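Local coordinates for protein trichothecene 3-O-acetyltransferase (Gibberella zeae, PDB 2RKV) that transfers the acetyl group of acetyl-CoA to the 3-hydroxyl of trichothecene mycotoxins such as T-2 and deoxynivalenol, as a member of the BAHD superfamily, at residues 105-108 / 109-112; 269-272 / 273-277; 368-371 / 372-375; 416-419 / 420-424; 428-431 / 432-435. All coordinates share one frame; numbering follows the deposited sequence.

Contact 1 of 5, residues 105-108 / 109-112; sequences GYPM and AMFD
The F111 ring turns its rim toward three consecutive carbonyl oxygens, those of Y106, P107 and M108, which lie near the ring plane. P107 O comes closest, with F111 CD2 3.3 Å away, so ring C-H groups carrying a slight positive charge face the oxygen. Y106 O lies further along the same rim, 4.0 Å from F111 CE2. With F111 CG anti to the carbonyl carbon (chi1 -64°), the ring is swung back along the turn to reach them.

The pyrrolidine of P107 is met by M110, whose thioether lies across it: P107 CG is 3.7 Å from M110 SD. Two backbone bonds run beside these contacts. M110 N donates to P107 O (3.0 Å) and F111 N to M108 O (2.9 Å), two i+3 to i bonds that wind residues 107-111 into a short 3-10 turn.

G105, at positive phi, closes helix 98-104 with a Schellman motif, and D112, at the N-cap of helix 113-116, accepts N114 N on OD1, so this turn joins two helices. M101 of the first helix touches Y106, M110 and F111. Strands 20-28 and 399-401 flank Y106 and F111, while M108 reaches across to strand 229-236.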
# COMPACT_ATOMS: atom_id res chain seq x y z
N GLY A 105 -6.00 20.16 -7.06
CA GLY A 105 -6.67 18.86 -6.94
C GLY A 105 -5.90 17.83 -6.13
O GLY A 105 -5.96 16.63 -6.41
N TYR A 106 -5.18 18.29 -5.10
CA TYR A 106 -4.44 17.42 -4.18
C TYR A 106 -3.39 16.52 -4.87
O TYR A 106 -3.42 15.29 -4.75
CB TYR A 106 -5.40 16.58 -3.32
CG TYR A 106 -6.65 17.32 -2.88
CD1 TYR A 106 -7.86 17.16 -3.57
CD2 TYR A 106 -6.62 18.21 -1.80
CE1 TYR A 106 -9.00 17.84 -3.19
CE2 TYR A 106 -7.77 18.90 -1.40
CZ TYR A 106 -8.95 18.71 -2.11
OH TYR A 106 -10.11 19.37 -1.76
N PRO A 107 -2.42 17.14 -5.58
CA PRO A 107 -1.41 16.34 -6.27
C PRO A 107 -0.41 15.68 -5.33
O PRO A 107 -0.15 16.18 -4.23
CB PRO A 107 -0.68 17.38 -7.14
CG PRO A 107 -0.83 18.64 -6.40
CD PRO A 107 -2.20 18.58 -5.75
N MET A 108 0.14 14.55 -5.78
CA MET A 108 1.14 13.82 -5.00
C MET A 108 2.34 14.69 -4.64
O MET A 108 2.90 14.57 -3.55
CB MET A 108 1.61 12.59 -5.76
CG MET A 108 2.15 11.49 -4.86
SD MET A 108 2.61 10.08 -5.85
CE MET A 108 2.66 8.77 -4.62
N ALA A 109 2.71 15.58 -5.56
CA ALA A 109 3.86 16.47 -5.36
C ALA A 109 3.70 17.39 -4.15
O ALA A 109 4.71 17.87 -3.60
CB ALA A 109 4.12 17.28 -6.64
N MET A 110 2.46 17.66 -3.74
CA MET A 110 2.21 18.50 -2.56
C MET A 110 2.21 17.73 -1.24
O MET A 110 2.02 18.32 -0.17
CB MET A 110 0.91 19.29 -2.72
CG MET A 110 1.03 20.49 -3.67
SD MET A 110 -0.53 21.36 -3.84
CE MET A 110 -0.08 22.52 -5.14
N PHE A 111 2.41 16.41 -1.32
CA PHE A 111 2.58 15.57 -0.14
C PHE A 111 4.00 15.02 -0.15
O PHE A 111 4.23 13.82 -0.34
CB PHE A 111 1.56 14.41 -0.14
CG PHE A 111 0.13 14.84 -0.03
CD1 PHE A 111 -0.51 14.88 1.22
CD2 PHE A 111 -0.60 15.18 -1.17
CE1 PHE A 111 -1.85 15.27 1.33
CE2 PHE A 111 -1.94 15.58 -1.07
CZ PHE A 111 -2.57 15.61 0.17
N ASP A 112 4.97 15.91 0.05
CA ASP A 112 6.37 15.54 -0.02
C ASP A 112 6.75 14.80 1.27
O ASP A 112 6.66 15.38 2.35
CB ASP A 112 7.21 16.82 -0.20
CG ASP A 112 8.70 16.53 -0.37
OD1 ASP A 112 9.16 15.42 -0.08
OD2 ASP A 112 9.41 17.47 -0.80

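Contact 2 of 5, residues 269-272 / 273-277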
# COMPACT_ATOMS: atom_id res chain seq x y z
N ILE A 269 -5.28 0.13 -16.95
CA ILE A 269 -3.92 0.64 -16.74
C ILE A 269 -2.87 -0.24 -17.42
O ILE A 269 -1.96 0.28 -18.08
CB ILE A 269 -3.63 0.87 -15.23
CG1 ILE A 269 -4.45 2.06 -14.73
CG2 ILE A 269 -2.15 1.13 -15.00
CD1 ILE A 269 -4.51 2.19 -13.20
N TRP A 270 -3.01 -1.56 -17.27
CA TRP A 270 -2.08 -2.50 -17.91
C TRP A 270 -2.13 -2.32 -19.43
O TRP A 270 -1.08 -2.25 -20.09
CB TRP A 270 -2.44 -3.95 -17.54
CG TRP A 270 -1.38 -4.97 -17.87
CD1 TRP A 270 -0.07 -4.75 -18.25
CD2 TRP A 270 -1.52 -6.39 -17.78
NE1 TRP A 270 0.59 -5.95 -18.41
CE2 TRP A 270 -0.28 -6.97 -18.14
CE3 TRP A 270 -2.60 -7.24 -17.44
CZ2 TRP A 270 -0.08 -8.37 -18.16
CZ3 TRP A 270 -2.40 -8.62 -17.47
CH2 TRP A 270 -1.15 -9.17 -17.83
N LYS A 271 -3.34 -2.20 -19.96
CA LYS A 271 -3.54 -2.01 -21.40
C LYS A 271 -2.95 -0.68 -21.88
O LYS A 271 -2.24 -0.64 -22.90
CB LYS A 271 -5.03 -2.10 -21.73
CG LYS A 271 -5.37 -1.96 -23.22
CD LYS A 271 -6.86 -2.14 -23.47
CE LYS A 271 -7.41 -3.46 -22.90
NZ LYS A 271 -6.69 -4.71 -23.33
N SER A 272 -3.22 0.40 -21.14
CA SER A 272 -2.74 1.74 -21.50
C SER A 272 -1.21 1.85 -21.40
O SER A 272 -0.58 2.42 -22.29
CB SER A 272 -3.41 2.82 -20.65
OG SER A 272 -4.81 2.83 -20.84
N ALA A 273 -0.62 1.33 -20.32
CA ALA A 273 0.84 1.26 -20.21
C ALA A 273 1.43 0.47 -21.36
O ALA A 273 2.41 0.89 -21.97
CB ALA A 273 1.29 0.68 -18.86
N SER A 274 0.83 -0.68 -21.68
CA SER A 274 1.34 -1.54 -22.74
C SER A 274 1.26 -0.84 -24.08
O SER A 274 2.23 -0.85 -24.85
CB SER A 274 0.62 -2.89 -22.76
OG SER A 274 0.85 -3.59 -21.54
N ARG A 275 0.13 -0.19 -24.34
CA ARG A 275 -0.07 0.61 -25.56
C ARG A 275 1.03 1.67 -25.75
O ARG A 275 1.66 1.71 -26.81
CB ARG A 275 -1.46 1.25 -25.58
CG ARG A 275 -1.72 2.15 -26.80
CD ARG A 275 -3.18 2.61 -26.89
NE ARG A 275 -3.57 3.46 -25.76
CZ ARG A 275 -4.28 3.05 -24.71
NH1 ARG A 275 -4.58 3.90 -23.74
NH2 ARG A 275 -4.69 1.79 -24.63
N VAL A 276 1.26 2.52 -24.75
CA VAL A 276 2.29 3.57 -24.90
C VAL A 276 3.70 2.98 -25.00
O VAL A 276 4.56 3.54 -25.68
CB VAL A 276 2.22 4.70 -23.83
CG1 VAL A 276 0.83 5.32 -23.77
CG2 VAL A 276 2.65 4.18 -22.47
N ARG A 277 3.92 1.84 -24.34
CA ARG A 277 5.22 1.18 -24.38
C ARG A 277 5.56 0.62 -25.76
O ARG A 277 6.73 0.43 -26.07
CB ARG A 277 5.32 0.11 -23.29
CG ARG A 277 5.55 0.73 -21.92
CD ARG A 277 5.33 -0.23 -20.77
NE ARG A 277 5.73 0.42 -19.52
CZ ARG A 277 5.62 -0.12 -18.31
NH1 ARG A 277 5.09 -1.33 -18.14
NH2 ARG A 277 6.04 0.57 -17.25
O HOH W 1 -6.74 1.34 -22.66
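S274 grips W270 O twice, through its backbone N at 2.9 Å and through its hydroxyl OG at 2.8 Å. The two donors reach W270 O from opposite faces of its carbonyl plane, so the second bond adds to the regular helical one without displacing it. The hydroxyl gets there because OG lies beside its own backbone N (chi1 -63°), which folds it back over the preceding turn; it also comes 3.6 Å from W270 CD1.

The remaining i to i+4 bonds run unbroken. A273 N meets I269 O at 171°, and V276 N meets S272 O at 172°; R275 N to K271 O is a further bond of the set.

On another side of the helix R275 folds over S272. Its chain bends at chi3, bringing the guanidinium to lie with S272 CA over one face. R275 NH1 donates only weakly to S272 OG, 3.1 Å away, whereas a water held in the plane of the guanidinium accepts from R275 NH2 at 2.9 Å and donates to S272 OG. Stronger ties lie beyond this pair: S272 OG bonds back to F268 O of the same helix, and R275 NE forms a salt bridge with D440. K271 NZ is satisfied by the E325 and I322 carbonyls and T330 OG1, and W270 NE1 by T287 OG1.

Chemically, the polar ends of W270, K271, S272, S274 and R275 all have partners. The two serine hydroxyls are spent on the helix's own carbonyls, and the cationic and indole ends reach neighbouring elements.

Contact 3 of 5, residues 368-371 / 372-375; sequences DADP and STSV
D370, S372 and S374 carry this turn, and D370 O is its hub. Three donors converge on that oxygen. S374 N is the closest, at 2.7 Å, and stands nearly along the C=O axis (175°). T373 N, at 3.0 Å, and the hydroxyl S374 OG, at 2.9 Å, both approach from out of the carbonyl plane. S374 can supply two of the three because its OG lies beside its own backbone N (chi1 -65°), so that both N and OG reach the same acceptor. The same hydroxyl packs against A369, 3.5 Å from A369 CB.

S372 is held from the other end of D370. D370 CG is anti to the backbone N (chi1 -170°), and this carries the carboxylate forward to the N-H of S372. There D370 OD1 takes that N-H on its anti lone pair, at 2.9 Å. An aspartate side chain accepting from the backbone N two residues on fits an Asx turn, here with proline in the intervening position. S372 CB is also near that oxygen, 3.2 Å from D370 OD1, while T373 OG1 crosses near D370 CB.

Two later carbonyls of the loop have partners elsewhere: S374 O bonds to R277 NH1 and S410 OG, and T373 O to T287 OG1.

Chemically, one residue organises the loop through two acceptors, carbonyl and carboxylate, that gather the N-H groups of S372, T373 and S374. Such a cluster of donors would be expected to polarise the D370 carbonyl, and is consistent with a well-defined chain path into strand 375-379.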
# COMPACT_ATOMS: atom_id res chain seq x y z
N ASP A 368 10.65 -11.64 -10.45
CA ASP A 368 10.89 -11.65 -11.90
C ASP A 368 10.18 -10.52 -12.67
O ASP A 368 10.00 -10.61 -13.88
CB ASP A 368 10.60 -13.03 -12.50
CG ASP A 368 9.12 -13.42 -12.46
OD1 ASP A 368 8.26 -12.61 -12.06
OD2 ASP A 368 8.82 -14.57 -12.83
N ALA A 369 9.81 -9.46 -11.96
CA ALA A 369 9.18 -8.31 -12.60
C ALA A 369 10.26 -7.42 -13.22
O ALA A 369 11.17 -6.97 -12.55
CB ALA A 369 8.33 -7.52 -11.61
N ASP A 370 10.14 -7.19 -14.52
CA ASP A 370 11.01 -6.25 -15.23
C ASP A 370 10.38 -4.86 -15.19
O ASP A 370 9.29 -4.66 -15.73
CB ASP A 370 11.15 -6.71 -16.69
CG ASP A 370 12.22 -5.94 -17.45
OD1 ASP A 370 12.22 -4.69 -17.42
OD2 ASP A 370 13.06 -6.61 -18.09
N PRO A 371 11.07 -3.89 -14.55
CA PRO A 371 10.49 -2.54 -14.41
C PRO A 371 10.13 -1.86 -15.73
O PRO A 371 9.25 -1.00 -15.76
CB PRO A 371 11.57 -1.76 -13.67
CG PRO A 371 12.83 -2.58 -13.80
CD PRO A 371 12.39 -4.00 -13.91
N SER A 372 10.81 -2.23 -16.82
CA SER A 372 10.53 -1.65 -18.12
C SER A 372 9.16 -2.04 -18.67
O SER A 372 8.50 -1.24 -19.33
CB SER A 372 11.63 -2.03 -19.12
OG SER A 372 11.28 -1.62 -20.43
N THR A 373 8.72 -3.27 -18.37
CA THR A 373 7.52 -3.83 -19.00
C THR A 373 6.44 -4.29 -18.03
O THR A 373 5.33 -4.62 -18.47
CB THR A 373 7.88 -5.04 -19.88
OG1 THR A 373 8.63 -5.98 -19.11
CG2 THR A 373 8.70 -4.61 -21.10
N SER A 374 6.76 -4.33 -16.74
CA SER A 374 5.83 -4.82 -15.73
C SER A 374 4.86 -3.74 -15.25
O SER A 374 4.97 -2.57 -15.59
CB SER A 374 6.59 -5.40 -14.52
OG SER A 374 7.33 -6.57 -14.88
N VAL A 375 3.88 -4.19 -14.46
CA VAL A 375 3.07 -3.29 -13.64
C VAL A 375 3.05 -3.93 -12.26
O VAL A 375 2.76 -5.11 -12.14
CB VAL A 375 1.63 -3.15 -14.17
CG1 VAL A 375 0.75 -2.42 -13.14
CG2 VAL A 375 1.61 -2.42 -15.51

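Contact 4 of 5, residues 416-419 / 420-424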
# COMPACT_ATOMS: atom_id res chain seq x y z
N PRO A 416 -7.48 4.94 -1.23
CA PRO A 416 -8.81 4.60 -0.75
C PRO A 416 -9.87 5.37 -1.56
O PRO A 416 -9.71 6.56 -1.81
CB PRO A 416 -8.78 5.03 0.73
CG PRO A 416 -7.32 4.98 1.10
CD PRO A 416 -6.58 5.39 -0.14
N LYS A 417 -10.89 4.65 -2.02
CA LYS A 417 -11.93 5.21 -2.86
C LYS A 417 -12.63 6.37 -2.14
O LYS A 417 -13.01 6.24 -0.98
CB LYS A 417 -12.94 4.11 -3.20
CG LYS A 417 -13.98 4.48 -4.23
CD LYS A 417 -15.11 3.43 -4.27
CE LYS A 417 -16.22 3.76 -3.26
NZ LYS A 417 -15.95 3.18 -1.92
N LYS A 418 -12.79 7.51 -2.83
CA LYS A 418 -13.57 8.62 -2.28
C LYS A 418 -15.01 8.12 -2.11
O LYS A 418 -15.47 7.32 -2.93
CB LYS A 418 -13.50 9.84 -3.20
CG LYS A 418 -14.06 11.14 -2.61
CD LYS A 418 -13.80 12.34 -3.50
CE LYS A 418 -14.33 13.62 -2.84
NZ LYS A 418 -14.27 14.79 -3.76
N PRO A 419 -15.70 8.52 -1.02
CA PRO A 419 -17.04 7.98 -0.77
C PRO A 419 -17.99 8.04 -1.98
O PRO A 419 -18.80 7.12 -2.15
CB PRO A 419 -17.54 8.84 0.39
CG PRO A 419 -16.28 9.16 1.14
CD PRO A 419 -15.29 9.44 0.06
N ASP A 420 -17.88 9.08 -2.80
CA ASP A 420 -18.70 9.21 -4.02
C ASP A 420 -18.34 8.23 -5.16
O ASP A 420 -19.06 8.15 -6.17
CB ASP A 420 -18.70 10.66 -4.53
CG ASP A 420 -17.35 11.11 -5.08
OD1 ASP A 420 -16.34 10.37 -4.99
OD2 ASP A 420 -17.30 12.24 -5.64
N GLY A 421 -17.24 7.50 -5.01
CA GLY A 421 -16.80 6.52 -6.01
C GLY A 421 -15.60 6.94 -6.85
O GLY A 421 -15.10 6.15 -7.66
N GLU A 422 -15.13 8.17 -6.66
CA GLU A 422 -13.95 8.64 -7.37
C GLU A 422 -12.71 7.84 -6.98
O GLU A 422 -12.43 7.63 -5.79
CB GLU A 422 -13.72 10.14 -7.11
CG GLU A 422 -12.49 10.72 -7.79
CD GLU A 422 -12.25 12.16 -7.39
OE1 GLU A 422 -11.33 12.40 -6.58
OE2 GLU A 422 -12.99 13.05 -7.87
N PHE A 423 -11.98 7.39 -8.00
CA PHE A 423 -10.70 6.71 -7.80
C PHE A 423 -9.54 7.66 -8.05
O PHE A 423 -9.62 8.57 -8.89
CB PHE A 423 -10.55 5.51 -8.73
CG PHE A 423 -11.05 4.20 -8.16
CD1 PHE A 423 -12.39 4.05 -7.78
CD2 PHE A 423 -10.19 3.11 -8.05
CE1 PHE A 423 -12.85 2.83 -7.27
CE2 PHE A 423 -10.65 1.88 -7.54
CZ PHE A 423 -11.98 1.75 -7.15
N CYS A 424 -8.44 7.41 -7.35
CA CYS A 424 -7.19 8.11 -7.59
C CYS A 424 -6.08 7.09 -7.71
O CYS A 424 -5.82 6.33 -6.77
CB CYS A 424 -6.88 9.09 -6.46
SG CYS A 424 -5.30 9.96 -6.68
O HOH W 2 -9.63 8.28 -4.01
O HOH W 3 -15.17 13.93 -6.20
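K417 and F423 form the close-packed side of this hairpin end. K417 CG comes 3.6 Å from F423 CE1, and the chain, bent at chi3 and chi4, then runs over G421, with K417 CE 3.9 Å from G421 CA. G421 O lies at the edge of the F423 ring, in its plane.

Two backbone bonds close the loop. G421 N donates to K418 O at 2.7 Å, closing a type I turn from K418 to G421, and K418 N donates to E422 O at 3.0 Å. With G421 at positive phi (106°), the pair of bonds fits a G1 beta bulge. D420 OD1 accepts from E422 N above the carboxylate plane, an Asx turn overlapping the end of the type I turn.

The opposite character appears along K418, whose extended chain passes D420 and E422 with its methylenes, K418 CG 3.4 Å from D420 OD1. Its ammonium is beyond salt-bridge range of both acids, 4.4 Å between K418 NZ and D420 OD2. One water fills the gap, accepting from K418 NZ and donating to D420 OD2 and E422 OE2, so the charges meet through solvent.

The turn links strands 411-414 and 423-430 of the seven-stranded mixed sheet. F423 pairs by backbone with F236 of strand 229-236 and C424 with M415, while W386 packs on K418 and P419. The F423 side chain lies about 7 Å from the bound coenzyme A.

Contact 5 of 5, residues 428-431 / 432-435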
# COMPACT_ATOMS: atom_id res chain seq x y z
N SER A 428 3.96 5.44 -11.18
CA SER A 428 5.37 5.79 -11.37
C SER A 428 5.85 5.16 -12.67
O SER A 428 5.76 3.95 -12.86
CB SER A 428 6.24 5.33 -10.19
OG SER A 428 7.57 5.84 -10.32
N LEU A 429 6.30 6.02 -13.58
CA LEU A 429 6.69 5.57 -14.91
C LEU A 429 7.90 6.35 -15.39
O LEU A 429 8.12 7.49 -14.96
CB LEU A 429 5.53 5.79 -15.89
CG LEU A 429 4.24 4.97 -15.77
CD1 LEU A 429 3.18 5.55 -16.69
CD2 LEU A 429 4.47 3.48 -16.04
N ARG A 430 8.69 5.75 -16.28
CA ARG A 430 9.77 6.50 -16.91
C ARG A 430 9.19 7.63 -17.75
O ARG A 430 8.06 7.54 -18.26
CB ARG A 430 10.71 5.58 -17.70
CG ARG A 430 10.19 5.05 -19.03
CD ARG A 430 11.29 4.26 -19.76
NE ARG A 430 11.66 3.07 -19.01
CZ ARG A 430 12.73 2.31 -19.24
NH1 ARG A 430 13.58 2.62 -20.22
NH2 ARG A 430 12.97 1.25 -18.48
N ASP A 431 9.95 8.72 -17.87
CA ASP A 431 9.45 9.95 -18.48
C ASP A 431 8.78 9.75 -19.83
O ASP A 431 7.71 10.31 -20.09
CB ASP A 431 10.58 10.98 -18.61
CG ASP A 431 10.99 11.58 -17.28
OD1 ASP A 431 10.31 11.35 -16.25
OD2 ASP A 431 12.01 12.30 -17.26
N GLU A 432 9.38 8.94 -20.69
CA GLU A 432 8.83 8.80 -22.04
C GLU A 432 7.46 8.10 -22.05
O GLU A 432 6.60 8.45 -22.84
CB GLU A 432 9.82 8.18 -23.03
CG GLU A 432 10.27 6.76 -22.74
CD GLU A 432 11.38 6.33 -23.68
OE1 GLU A 432 12.51 6.15 -23.21
OE2 GLU A 432 11.12 6.19 -24.90
N ASP A 433 7.28 7.14 -21.13
CA ASP A 433 5.99 6.50 -20.89
C ASP A 433 4.97 7.46 -20.28
O ASP A 433 3.84 7.55 -20.75
CB ASP A 433 6.15 5.30 -19.96
CG ASP A 433 6.81 4.11 -20.64
OD1 ASP A 433 7.08 4.17 -21.86
OD2 ASP A 433 7.05 3.11 -19.94
N MET A 434 5.38 8.18 -19.24
CA MET A 434 4.49 9.14 -18.60
C MET A 434 4.01 10.22 -19.57
O MET A 434 2.82 10.55 -19.60
CB MET A 434 5.16 9.77 -17.37
CG MET A 434 4.22 10.66 -16.55
SD MET A 434 3.03 9.69 -15.58
CE MET A 434 4.07 9.19 -14.21
N ASP A 435 4.94 10.77 -20.36
CA ASP A 435 4.60 11.83 -21.32
C ASP A 435 3.62 11.34 -22.38
O ASP A 435 2.65 12.03 -22.69
CB ASP A 435 5.86 12.40 -21.98
CG ASP A 435 6.75 13.16 -21.01
OD1 ASP A 435 6.25 13.68 -19.99
OD2 ASP A 435 7.97 13.23 -21.28
O HOH W 4 7.67 3.17 -17.29
O HOH W 5 13.59 4.03 -22.55
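Backbone bonds, where R430 O receives M434 N at 2.9 Å and D431 O receives D435 N at 2.8 Å, turn strand 423-430 straight into helix 431-439. Both are nearly straight at the hydrogen, 172° and 165°, and R430 holds the N-cap position.

The apolar part is small. M434, its chain bent at chi2 and chi3, brings its methyl to L429, with M434 CE 4.1 Å from L429 CB. D433 CB lies equally far from L429 CB.

Water-mediated links bring in the polar ends. One water accepts from R430 N and donates to D433 OD2, at 2.7 Å. A second, in the plane of the R430 guanidinium, joins R430 NH1 to E432 OE1; these two side chains run alongside each other, pointing the same way.

Direct ion pairs lie outside: R430 NE binds E409, D433 pairs with R280 and R277, and E432 OE2 with R436.

Four acidic residues, D431, E432, D433 and D435, thus crowd the first turns of the helix. Their negative charge would be expected to suit the positive helix N terminus. The arginines probably offset the charge of D433 and E432, while D431 OD2 has a hydrogen bond with S228 OG.

All five contacts are local and follow one another in series, so none nests in or crosses another. Contact 1 closes the turn between helices 98-104 and 113-116, and stays clear of the others, its nearest approach being to contact 4, about 6 Å between nearest atoms. Contact 2 is the C-terminal part of helix 261-277. Contact 3 closes the loop before strand 375-379, contact 4 the hairpin turn leading into strand 423-430, and contact 5 the passage from that strand into helix 431-439. R277 of contact 2 reaches both contact 3 and contact 5, with R277 NE 3.0 Å from D433 OD2. Contacts 3 and 5 also touch through S372 and R430.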